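Side-chain contacts in diaminobutyrate-pyruvate transaminase and L-2,4-diaminobutyrate decarboxylase (Vibrio parahaemolyticus, PDB 2QMA), which probably makes and decarboxylates L-2,4-diaminobutyrate with the help of pyridoxal phosphate, this chain being the C-terminal decarboxylase domain of the longer protein: residues A300-S304 against S305-R309; Y396-L399 against L400-L404; I472-P475 against C476-T479. All blocks are in the same frame, centred on the assembly; numbering follows the deposited sequence.

Contact 1: residues A300-S304 against S305-R309; sequences ALILS and SHKSR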
ATOM      1  N   ALA A 300     -15.466  -5.051 -12.002  1.00 16.48           N
ATOM      2  CA  ALA A 300     -16.332  -3.847 -12.107  1.00 16.27           C
ATOM      3  C   ALA A 300     -17.650  -4.106 -12.836  1.00 16.35           C
ATOM      4  O   ALA A 300     -18.657  -3.413 -12.598  1.00 16.68           O
ATOM      5  CB  ALA A 300     -15.560  -2.648 -12.757  1.00 16.19           C
ATOM      6  N   LEU A 301     -17.666  -5.111 -13.703  1.00 15.51           N
ATOM      7  CA  LEU A 301     -18.885  -5.405 -14.469  1.00 15.60           C
ATOM      8  C   LEU A 301     -20.068  -5.862 -13.597  1.00 15.01           C
ATOM      9  O   LEU A 301     -21.208  -5.949 -14.062  1.00 15.58           O
ATOM     10  CB  LEU A 301     -18.590  -6.450 -15.525  1.00 15.97           C
ATOM     11  CG  LEU A 301     -17.626  -6.046 -16.626  1.00 15.44           C
ATOM     12  CD1 LEU A 301     -17.622  -7.213 -17.649  1.00 18.41           C
ATOM     13  CD2 LEU A 301     -18.024  -4.673 -17.312  1.00 16.52           C
ATOM     14  N   ILE A 302     -19.785  -6.194 -12.338  1.00 15.80           N
ATOM     15  CA  ILE A 302     -20.839  -6.484 -11.366  1.00 16.04           C
ATOM     16  C   ILE A 302     -21.897  -5.354 -11.310  1.00 16.31           C
ATOM     17  O   ILE A 302     -23.078  -5.619 -11.018  1.00 15.24           O
ATOM     18  CB  ILE A 302     -20.257  -6.770  -9.952  1.00 15.67           C
ATOM     19  CG1 ILE A 302     -21.197  -7.690  -9.163  1.00 16.16           C
ATOM     20  CG2 ILE A 302     -19.868  -5.447  -9.225  1.00 16.43           C
ATOM     21  CD1 ILE A 302     -21.148  -9.137  -9.626  1.00 16.13           C
ATOM     22  N   LEU A 303     -21.479  -4.128 -11.640  1.00 16.02           N
ATOM     23  CA  LEU A 303     -22.380  -2.960 -11.578  1.00 17.13           C
ATOM     24  C   LEU A 303     -23.084  -2.637 -12.897  1.00 18.43           C
ATOM     25  O   LEU A 303     -23.975  -1.745 -12.934  1.00 18.96           O
ATOM     26  CB  LEU A 303     -21.634  -1.693 -11.139  1.00 16.10           C
ATOM     27  CG  LEU A 303     -20.952  -1.701  -9.775  1.00 15.68           C
ATOM     28  CD1 LEU A 303     -20.227  -0.344  -9.513  1.00 16.04           C
ATOM     29  CD2 LEU A 303     -21.928  -2.100  -8.651  1.00 17.68           C
ATOM     30  N   SER A 304     -22.716  -3.365 -13.946  1.00 17.92           N
ATOM     31  CA  SER A 304     -23.178  -3.081 -15.296  1.00 18.41           C
ATOM     32  C   SER A 304     -24.283  -4.032 -15.765  1.00 17.85           C
ATOM     33  O   SER A 304     -24.688  -4.975 -15.046  1.00 18.08           O
ATOM     34  CB  SER A 304     -22.017  -3.240 -16.279  1.00 17.95           C
ATOM     35  OG  SER A 304     -21.826  -4.645 -16.551  1.00 18.81           O
ATOM     36  N   SER A 305     -24.714  -3.810 -17.002  1.00 18.43           N
ATOM     37  CA  SER A 305     -25.719  -4.664 -17.678  1.00 19.52           C
ATOM     38  C   SER A 305     -25.160  -6.029 -18.032  1.00 20.21           C
ATOM     39  O   SER A 305     -25.898  -6.898 -18.526  1.00 21.30           O
ATOM     40  CB  SER A 305     -26.201  -4.003 -18.985  1.00 18.75           C
ATOM     41  OG  SER A 305     -27.002  -2.898 -18.635  1.00 21.27           O
ATOM     42  N   HIS A 306     -23.865  -6.207 -17.790  1.00 19.58           N
ATOM     43  CA  HIS A 306     -23.147  -7.423 -18.202  1.00 19.30           C
ATOM     44  C   HIS A 306     -22.724  -8.254 -16.993  1.00 18.43           C
ATOM     45  O   HIS A 306     -21.874  -9.154 -17.105  1.00 18.31           O
ATOM     46  CB  HIS A 306     -21.933  -7.045 -19.036  1.00 19.87           C
ATOM     47  CG  HIS A 306     -22.284  -6.266 -20.257  1.00 23.30           C
ATOM     48  ND1 HIS A 306     -22.563  -6.866 -21.467  1.00 26.69           N
ATOM     49  CD2 HIS A 306     -22.436  -4.935 -20.448  1.00 24.14           C
ATOM     50  CE1 HIS A 306     -22.846  -5.932 -22.362  1.00 28.97           C
ATOM     51  NE2 HIS A 306     -22.787  -4.751 -21.766  1.00 26.99           N
ATOM     52  N   LYS A 307     -23.329  -7.934 -15.847  1.00 17.05           N
ATOM     53  CA  LYS A 307     -23.149  -8.699 -14.610  1.00 17.36           C
ATOM     54  C   LYS A 307     -23.215 -10.221 -14.836  1.00 17.10           C
ATOM     55  O   LYS A 307     -22.429 -10.985 -14.239  1.00 18.01           O
ATOM     56  CB  LYS A 307     -24.183  -8.255 -13.574  1.00 15.60           C
ATOM     57  CG  LYS A 307     -23.986  -8.837 -12.167  1.00 19.86           C
ATOM     58  CD  LYS A 307     -25.214  -8.640 -11.262  1.00 16.76           C
ATOM     59  CE  LYS A 307     -25.045  -9.494 -10.001  1.00 20.61           C
ATOM     60  NZ  LYS A 307     -26.047  -9.134  -8.959  1.00 19.97           N
ATOM     61  N   SER A 308     -24.142 -10.660 -15.689  1.00 16.92           N
ATOM     62  CA  SER A 308     -24.279 -12.092 -16.037  1.00 17.44           C
ATOM     63  C   SER A 308     -22.984 -12.799 -16.463  1.00 17.49           C
ATOM     64  O   SER A 308     -22.822 -13.984 -16.244  1.00 16.02           O
ATOM     65  CB  SER A 308     -25.345 -12.287 -17.120  1.00 18.43           C
ATOM     66  OG  SER A 308     -24.964 -11.606 -18.316  1.00 18.35           O
ATOM     67  N   ARG A 309     -22.060 -12.075 -17.070  1.00 17.13           N
ATOM     68  CA  ARG A 309     -20.777 -12.677 -17.469  1.00 17.56           C
ATOM     69  C   ARG A 309     -19.901 -13.186 -16.315  1.00 15.73           C
ATOM     70  O   ARG A 309     -19.071 -14.061 -16.512  1.00 14.07           O
ATOM     71  CB  ARG A 309     -20.015 -11.737 -18.370  1.00 17.63           C
ATOM     72  CG  ARG A 309     -20.813 -11.444 -19.639  1.00 21.66           C
ATOM     73  CD  ARG A 309     -20.053 -10.649 -20.643  1.00 24.28           C
ATOM     74  NE  ARG A 309     -18.748 -11.256 -20.910  1.00 30.55           N
ATOM     75  CZ  ARG A 309     -17.812 -10.681 -21.655  1.00 31.59           C
ATOM     76  NH1 ARG A 309     -18.064  -9.495 -22.214  1.00 30.94           N
ATOM     77  NH2 ARG A 309     -16.635 -11.279 -21.833  1.00 31.32           N
TER
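The S304 hydroxyl joins H306 to L301 where the chain turns between two 3-10 segments. OG receives the backbone N-H of H306 at 2.9 Å and 156°, an ST turn, and donates to L301 O at 2.9 Å, lying in the carbonyl plane on a lone pair. L301 O also takes the backbone N of S304, so this one carbonyl ends the 3-10 segment with two bonds. The hydroxyl can serve both partners because S304 carries OG between its own N and carbonyl carbon (chi1 79°). S304 to K307 form a type I beta turn, closed by a weak bond from K307 N to S304 O at 3.4 Å. K307 then runs back over the first segment: its CG lies 3.5 Å from I302 O and 3.8 Å from I302 CD1, and the chain stays extended until NZ forms a salt bridge with D154. S304 OG also sits in the plane of the H306 ring, at its edge. The turn belongs to the connection from strand 290-295 to strand 318-322; S304 and H306 touch D397 of helix 389-411, which S305 OG also hydrogen-bonds, while I302 packs on Y153 and L301 on I274.

Contact 2: residues Y396-L399 against L400-L404; sequences YDHL and LAQTL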
ATOM      1  N   TYR A 396     -19.661   1.417 -17.996  1.00 16.41           N
ATOM      2  CA  TYR A 396     -19.078   0.134 -18.422  1.00 16.64           C
ATOM      3  C   TYR A 396     -19.831  -0.410 -19.623  1.00 16.69           C
ATOM      4  O   TYR A 396     -19.195  -0.923 -20.539  1.00 17.86           O
ATOM      5  CB  TYR A 396     -19.039  -0.901 -17.279  1.00 16.26           C
ATOM      6  CG  TYR A 396     -18.361  -0.392 -16.033  1.00 17.46           C
ATOM      7  CD1 TYR A 396     -17.289   0.487 -16.121  1.00 16.68           C
ATOM      8  CD2 TYR A 396     -18.808  -0.773 -14.760  1.00 18.29           C
ATOM      9  CE1 TYR A 396     -16.678   1.013 -14.966  1.00 17.38           C
ATOM     10  CE2 TYR A 396     -18.180  -0.284 -13.589  1.00 19.65           C
ATOM     11  CZ  TYR A 396     -17.121   0.609 -13.699  1.00 18.56           C
ATOM     12  OH  TYR A 396     -16.506   1.090 -12.549  1.00 18.95           O
ATOM     13  N   ASP A 397     -21.161  -0.290 -19.614  1.00 16.26           N
ATOM     14  CA  ASP A 397     -22.005  -0.633 -20.795  1.00 15.37           C
ATOM     15  C   ASP A 397     -21.464   0.108 -22.032  1.00 15.79           C
ATOM     16  O   ASP A 397     -21.256  -0.473 -23.093  1.00 15.88           O
ATOM     17  CB  ASP A 397     -23.469  -0.259 -20.546  1.00 15.22           C
ATOM     18  CG  ASP A 397     -24.124  -1.123 -19.452  1.00 16.12           C
ATOM     19  OD1 ASP A 397     -23.505  -2.149 -19.029  1.00 17.74           O
ATOM     20  OD2 ASP A 397     -25.251  -0.800 -19.024  1.00 15.05           O
ATOM     21  N   HIS A 398     -21.234   1.402 -21.860  1.00 16.21           N
ATOM     22  CA  HIS A 398     -20.630   2.255 -22.899  1.00 16.92           C
ATOM     23  C   HIS A 398     -19.275   1.757 -23.423  1.00 17.05           C
ATOM     24  O   HIS A 398     -19.024   1.699 -24.648  1.00 16.17           O
ATOM     25  CB  HIS A 398     -20.476   3.674 -22.374  1.00 16.88           C
ATOM     26  CG  HIS A 398     -19.668   4.537 -23.282  1.00 18.23           C
ATOM     27  ND1 HIS A 398     -18.351   4.863 -23.028  1.00 21.77           N
ATOM     28  CD2 HIS A 398     -19.963   5.053 -24.497  1.00 15.83           C
ATOM     29  CE1 HIS A 398     -17.890   5.603 -24.021  1.00 17.41           C
ATOM     30  NE2 HIS A 398     -18.851   5.734 -24.926  1.00 20.06           N
ATOM     31  N   LEU A 399     -18.395   1.421 -22.481  1.00 16.68           N
ATOM     32  CA  LEU A 399     -17.057   1.027 -22.801  1.00 17.35           C
ATOM     33  C   LEU A 399     -17.102  -0.248 -23.617  1.00 17.58           C
ATOM     34  O   LEU A 399     -16.369  -0.357 -24.575  1.00 16.79           O
ATOM     35  CB  LEU A 399     -16.226   0.830 -21.533  1.00 17.89           C
ATOM     36  CG  LEU A 399     -15.751   2.067 -20.759  1.00 17.72           C
ATOM     37  CD1 LEU A 399     -15.005   1.662 -19.486  1.00 19.31           C
ATOM     38  CD2 LEU A 399     -14.867   2.947 -21.648  1.00 19.51           C
ATOM     39  N   LEU A 400     -17.968  -1.202 -23.242  1.00 18.11           N
ATOM     40  CA  LEU A 400     -18.055  -2.471 -23.968  1.00 20.00           C
ATOM     41  C   LEU A 400     -18.584  -2.238 -25.370  1.00 18.44           C
ATOM     42  O   LEU A 400     -18.065  -2.803 -26.361  1.00 18.71           O
ATOM     43  CB  LEU A 400     -18.948  -3.487 -23.223  1.00 19.91           C
ATOM     44  CG  LEU A 400     -18.153  -4.372 -22.224  1.00 21.38           C
ATOM     45  CD1 LEU A 400     -17.422  -3.543 -21.194  1.00 25.19           C
ATOM     46  CD2 LEU A 400     -19.042  -5.452 -21.519  1.00 23.25           C
ATOM     47  N   ALA A 401     -19.579  -1.367 -25.485  1.00 17.19           N
ATOM     48  CA  ALA A 401     -20.097  -1.053 -26.821  1.00 17.15           C
ATOM     49  C   ALA A 401     -19.048  -0.356 -27.676  1.00 17.49           C
ATOM     50  O   ALA A 401     -18.940  -0.652 -28.872  1.00 16.58           O
ATOM     51  CB  ALA A 401     -21.368  -0.192 -26.752  1.00 16.52           C
ATOM     52  N   GLN A 402     -18.343   0.617 -27.093  1.00 16.88           N
ATOM     53  CA  GLN A 402     -17.361   1.413 -27.850  1.00 17.53           C
ATOM     54  C   GLN A 402     -16.182   0.568 -28.310  1.00 17.38           C
ATOM     55  O   GLN A 402     -15.657   0.752 -29.407  1.00 17.55           O
ATOM     56  CB  GLN A 402     -16.842   2.564 -27.001  1.00 16.78           C
ATOM     57  CG  GLN A 402     -15.783   3.393 -27.665  1.00 17.34           C
ATOM     58  CD  GLN A 402     -15.602   4.670 -26.934  1.00 18.27           C
ATOM     59  OE1 GLN A 402     -14.903   4.707 -25.919  1.00 19.75           O
ATOM     60  NE2 GLN A 402     -16.234   5.755 -27.435  1.00 17.10           N
ATOM     61  N   THR A 403     -15.753  -0.346 -27.451  1.00 18.22           N
ATOM     62  CA  THR A 403     -14.680  -1.254 -27.805  1.00 18.54           C
ATOM     63  C   THR A 403     -15.049  -2.043 -29.072  1.00 18.54           C
ATOM     64  O   THR A 403     -14.186  -2.249 -29.921  1.00 18.63           O
ATOM     65  CB  THR A 403     -14.345  -2.196 -26.602  1.00 19.55           C
ATOM     66  OG1 THR A 403     -13.986  -1.388 -25.472  1.00 19.74           O
ATOM     67  CG2 THR A 403     -13.228  -3.153 -26.947  1.00 17.35           C
ATOM     68  N   LEU A 404     -16.312  -2.488 -29.186  1.00 19.01           N
ATOM     69  CA  LEU A 404     -16.755  -3.239 -30.356  1.00 19.68           C
ATOM     70  C   LEU A 404     -16.723  -2.329 -31.586  1.00 20.56           C
ATOM     71  O   LEU A 404     -16.358  -2.744 -32.708  1.00 21.07           O
ATOM     72  CB  LEU A 404     -18.158  -3.810 -30.137  1.00 20.36           C
ATOM     73  CG  LEU A 404     -18.202  -4.818 -28.972  1.00 17.94           C
ATOM     74  CD1 LEU A 404     -19.629  -5.191 -28.634  1.00 17.91           C
ATOM     75  CD2 LEU A 404     -17.370  -6.065 -29.295  1.00 19.46           C
TER
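H398 and Q402, one helical turn apart, bring an imidazole against an amide with the two planes 70° apart. Over one face of the ring stands Q402 CB, 4.2 Å above the plane and offset toward the rim; the amide itself approaches obliquely, with Q402 NE2 3.6 Å from H398 NE2. Four residues apart, the two stand on one flank of the helix, and CG anti to the backbone N in each (chi1 170° for H398) lets the ring and the amide meet. They pack against each other, while Q402 NE2 hydrogen-bonds L477 O. D397, next in the chain to H398, instead sends its carboxylate to the turn from S304 to K307.

Beneath these groups the helix supplies its regular i to i+4 ladder, from L400 N to Y396 O through T403 N to L399 O. L399 O is gripped twice: T403 OG1 donates to it at 2.7 Å and T403 N at 2.9 Å, from opposite faces of the carbonyl plane. A buried threonine hydroxyl is thus satisfied by its own helix, with OG1 lying beside the T403 backbone N (chi1 -58°). L400 bends its CD1 back to 3.2 Å from Y396 O, and A401 CB lies 3.7 Å from both D397 O and H398 O.

All of this lies on helix 389-411, within the pyridoxal-dependent decarboxylase family region. Y396 OH bonds L326 O, beside the lysine predicted to carry the cofactor, and L399 packs on Y328 of the same loop region. T403 meets I472, just past strand 465-471, and H398 packs on Q16 of the second subunit.

Contact 3: residues I472-P475 against C476-T479; sequences ILNP and CLTT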
ATOM      1  N   ILE A 472      -9.137   0.541 -23.240  1.00 18.53           N
ATOM      2  CA  ILE A 472     -10.072   1.665 -23.171  1.00 17.85           C
ATOM      3  C   ILE A 472     -10.705   1.789 -21.779  1.00 18.08           C
ATOM      4  O   ILE A 472     -11.455   0.906 -21.322  1.00 19.56           O
ATOM      5  CB  ILE A 472     -11.182   1.585 -24.245  1.00 17.81           C
ATOM      6  CG1 ILE A 472     -10.577   1.316 -25.635  1.00 17.48           C
ATOM      7  CG2 ILE A 472     -12.029   2.897 -24.218  1.00 15.75           C
ATOM      8  CD1 ILE A 472     -11.595   0.744 -26.680  1.00 18.73           C
ATOM      9  N   LEU A 473     -10.389   2.872 -21.089  1.00 18.58           N
ATOM     10  CA  LEU A 473     -10.929   3.056 -19.743  1.00 18.40           C
ATOM     11  C   LEU A 473     -11.721   4.320 -19.613  1.00 17.68           C
ATOM     12  O   LEU A 473     -12.763   4.336 -18.981  1.00 16.98           O
ATOM     13  CB  LEU A 473      -9.846   3.039 -18.663  1.00 19.01           C
ATOM     14  CG  LEU A 473      -9.057   1.750 -18.368  1.00 21.43           C
ATOM     15  CD1 LEU A 473      -8.065   1.955 -17.203  1.00 19.52           C
ATOM     16  CD2 LEU A 473      -9.981   0.532 -18.124  1.00 20.53           C
ATOM     17  N   ASN A 474     -11.201   5.397 -20.184  1.00 17.25           N
ATOM     18  CA  ASN A 474     -11.861   6.696 -20.088  1.00 17.24           C
ATOM     19  C   ASN A 474     -13.245   6.597 -20.773  1.00 16.15           C
ATOM     20  O   ASN A 474     -13.321   6.248 -21.958  1.00 16.40           O
ATOM     21  CB  ASN A 474     -10.979   7.754 -20.738  1.00 16.35           C
ATOM     22  CG  ASN A 474     -11.505   9.160 -20.560  1.00 18.46           C
ATOM     23  OD1 ASN A 474     -12.702   9.383 -20.328  1.00 20.46           O
ATOM     24  ND2 ASN A 474     -10.606  10.135 -20.679  1.00 20.73           N
ATOM     25  N   PRO A 475     -14.339   6.861 -20.014  1.00 16.01           N
ATOM     26  CA  PRO A 475     -15.681   6.708 -20.595  1.00 16.85           C
ATOM     27  C   PRO A 475     -16.116   7.925 -21.416  1.00 17.34           C
ATOM     28  O   PRO A 475     -17.258   7.982 -21.903  1.00 17.53           O
ATOM     29  CB  PRO A 475     -16.564   6.473 -19.356  1.00 17.19           C
ATOM     30  CG  PRO A 475     -15.891   7.310 -18.263  1.00 15.61           C
ATOM     31  CD  PRO A 475     -14.398   7.305 -18.610  1.00 15.83           C
ATOM     32  N   CYS A 476     -15.194   8.885 -21.595  1.00 17.47           N
ATOM     33  CA  CYS A 476     -15.529  10.200 -22.189  1.00 17.06           C
ATOM     34  C   CYS A 476     -14.955  10.420 -23.586  1.00 16.28           C
ATOM     35  O   CYS A 476     -15.012  11.517 -24.124  1.00 17.21           O
ATOM     36  CB  CYS A 476     -15.047  11.313 -21.231  1.00 17.75           C
ATOM     37  SG  CYS A 476     -15.959  11.381 -19.677  1.00 20.47           S
ATOM     38  N   LEU A 477     -14.385   9.372 -24.157  1.00 17.38           N
ATOM     39  CA  LEU A 477     -13.814   9.356 -25.502  1.00 17.08           C
ATOM     40  C   LEU A 477     -14.882   9.225 -26.585  1.00 16.67           C
ATOM     41  O   LEU A 477     -15.920   8.629 -26.357  1.00 15.86           O
ATOM     42  CB  LEU A 477     -12.843   8.172 -25.617  1.00 17.03           C
ATOM     43  CG  LEU A 477     -11.713   8.080 -24.581  1.00 18.52           C
ATOM     44  CD1 LEU A 477     -10.913   6.772 -24.772  1.00 20.49           C
ATOM     45  CD2 LEU A 477     -10.790   9.293 -24.616  1.00 21.23           C
ATOM     46  N   THR A 478     -14.609   9.797 -27.766  1.00 16.22           N
ATOM     47  CA  THR A 478     -15.570   9.820 -28.872  1.00 16.71           C
ATOM     48  C   THR A 478     -14.974   9.107 -30.072  1.00 17.00           C
ATOM     49  O   THR A 478     -13.776   8.821 -30.101  1.00 17.19           O
ATOM     50  CB  THR A 478     -15.902  11.291 -29.307  1.00 16.96           C
ATOM     51  OG1 THR A 478     -14.683  11.933 -29.667  1.00 17.66           O
ATOM     52  CG2 THR A 478     -16.524  12.072 -28.177  1.00 17.32           C
ATOM     53  N   THR A 479     -15.820   8.816 -31.065  1.00 17.97           N
ATOM     54  CA  THR A 479     -15.380   8.212 -32.326  1.00 18.24           C
ATOM     55  C   THR A 479     -14.203   8.989 -32.899  1.00 17.59           C
ATOM     56  O   THR A 479     -13.213   8.400 -33.304  1.00 17.52           O
ATOM     57  CB  THR A 479     -16.539   8.176 -33.376  1.00 19.38           C
ATOM     58  OG1 THR A 479     -17.702   7.603 -32.773  1.00 21.21           O
ATOM     59  CG2 THR A 479     -16.155   7.362 -34.619  1.00 20.00           C
TER
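N474 and L477 lie obliquely across each other at the bend, the leucine bringing its branch point against the stem of the asparagine: L477 CG is 3.9 Å from N474 CB, and L477 CD2 lies 4.0 Å from N474 ND2. The other methyl, CD1, branches toward I472 and meets its CG2 at 4.1 Å, again at a slant. Placed so, L477 lies against the inner side of the bend, with its CG 3.6 Å from N474 O.

While L477 CD2 rests against its amide, N474 reaches the next peptide with OD1. Its CG stands opposite the backbone N (chi1 -174°), which carries OD1 forward to accept the N-H of C476 at 2.8 Å. The donor comes from above the amide plane, 36° out of it, and the bond is bent, with an N-H...O angle of 145°. An asparagine oxygen taking the N-H two residues on defines an Asx turn, here with P475 as the middle residue. The turn redirects the chain after strand 465-471, and the loop then runs on to helix 479-495, whose N-cap is T478; D481 OD2 accepts from T478 N, one half of a capping box.

C476 CB sits against N474 OD1 at 3.2 Å, and its SG lies 4.3 Å from P475 CG, a loose apolar contact alongside the ring. I472 and L477 together pack on F482 of helix 479-495, while I472 also rests on L399 and P475 on M395, both of helix 389-411. Q16 NE2 of the second subunit bonds both P475 O and L477 O, and F23 of that subunit packs on P475.

Helix 389-411, which carries contact 2, is the common neighbour: contact 1 touches it through S304, S305 and H306 around D397, and contact 3 through I472, P475 and L477. Contacts 1 and 3 do not meet; their nearest atoms are about 8 Å apart. Contacts 2 and 3 are mostly buried, whereas contact 1 is only partly so and touches no other chain. Each uses a side-chain oxygen on the backbone: serine and asparagine accept an N-H at the turns of contacts 1 and 3, while threonine donates to a carbonyl already used in the helix of contact 2. The dimer partner's Q16 reaches contacts 2 and 3.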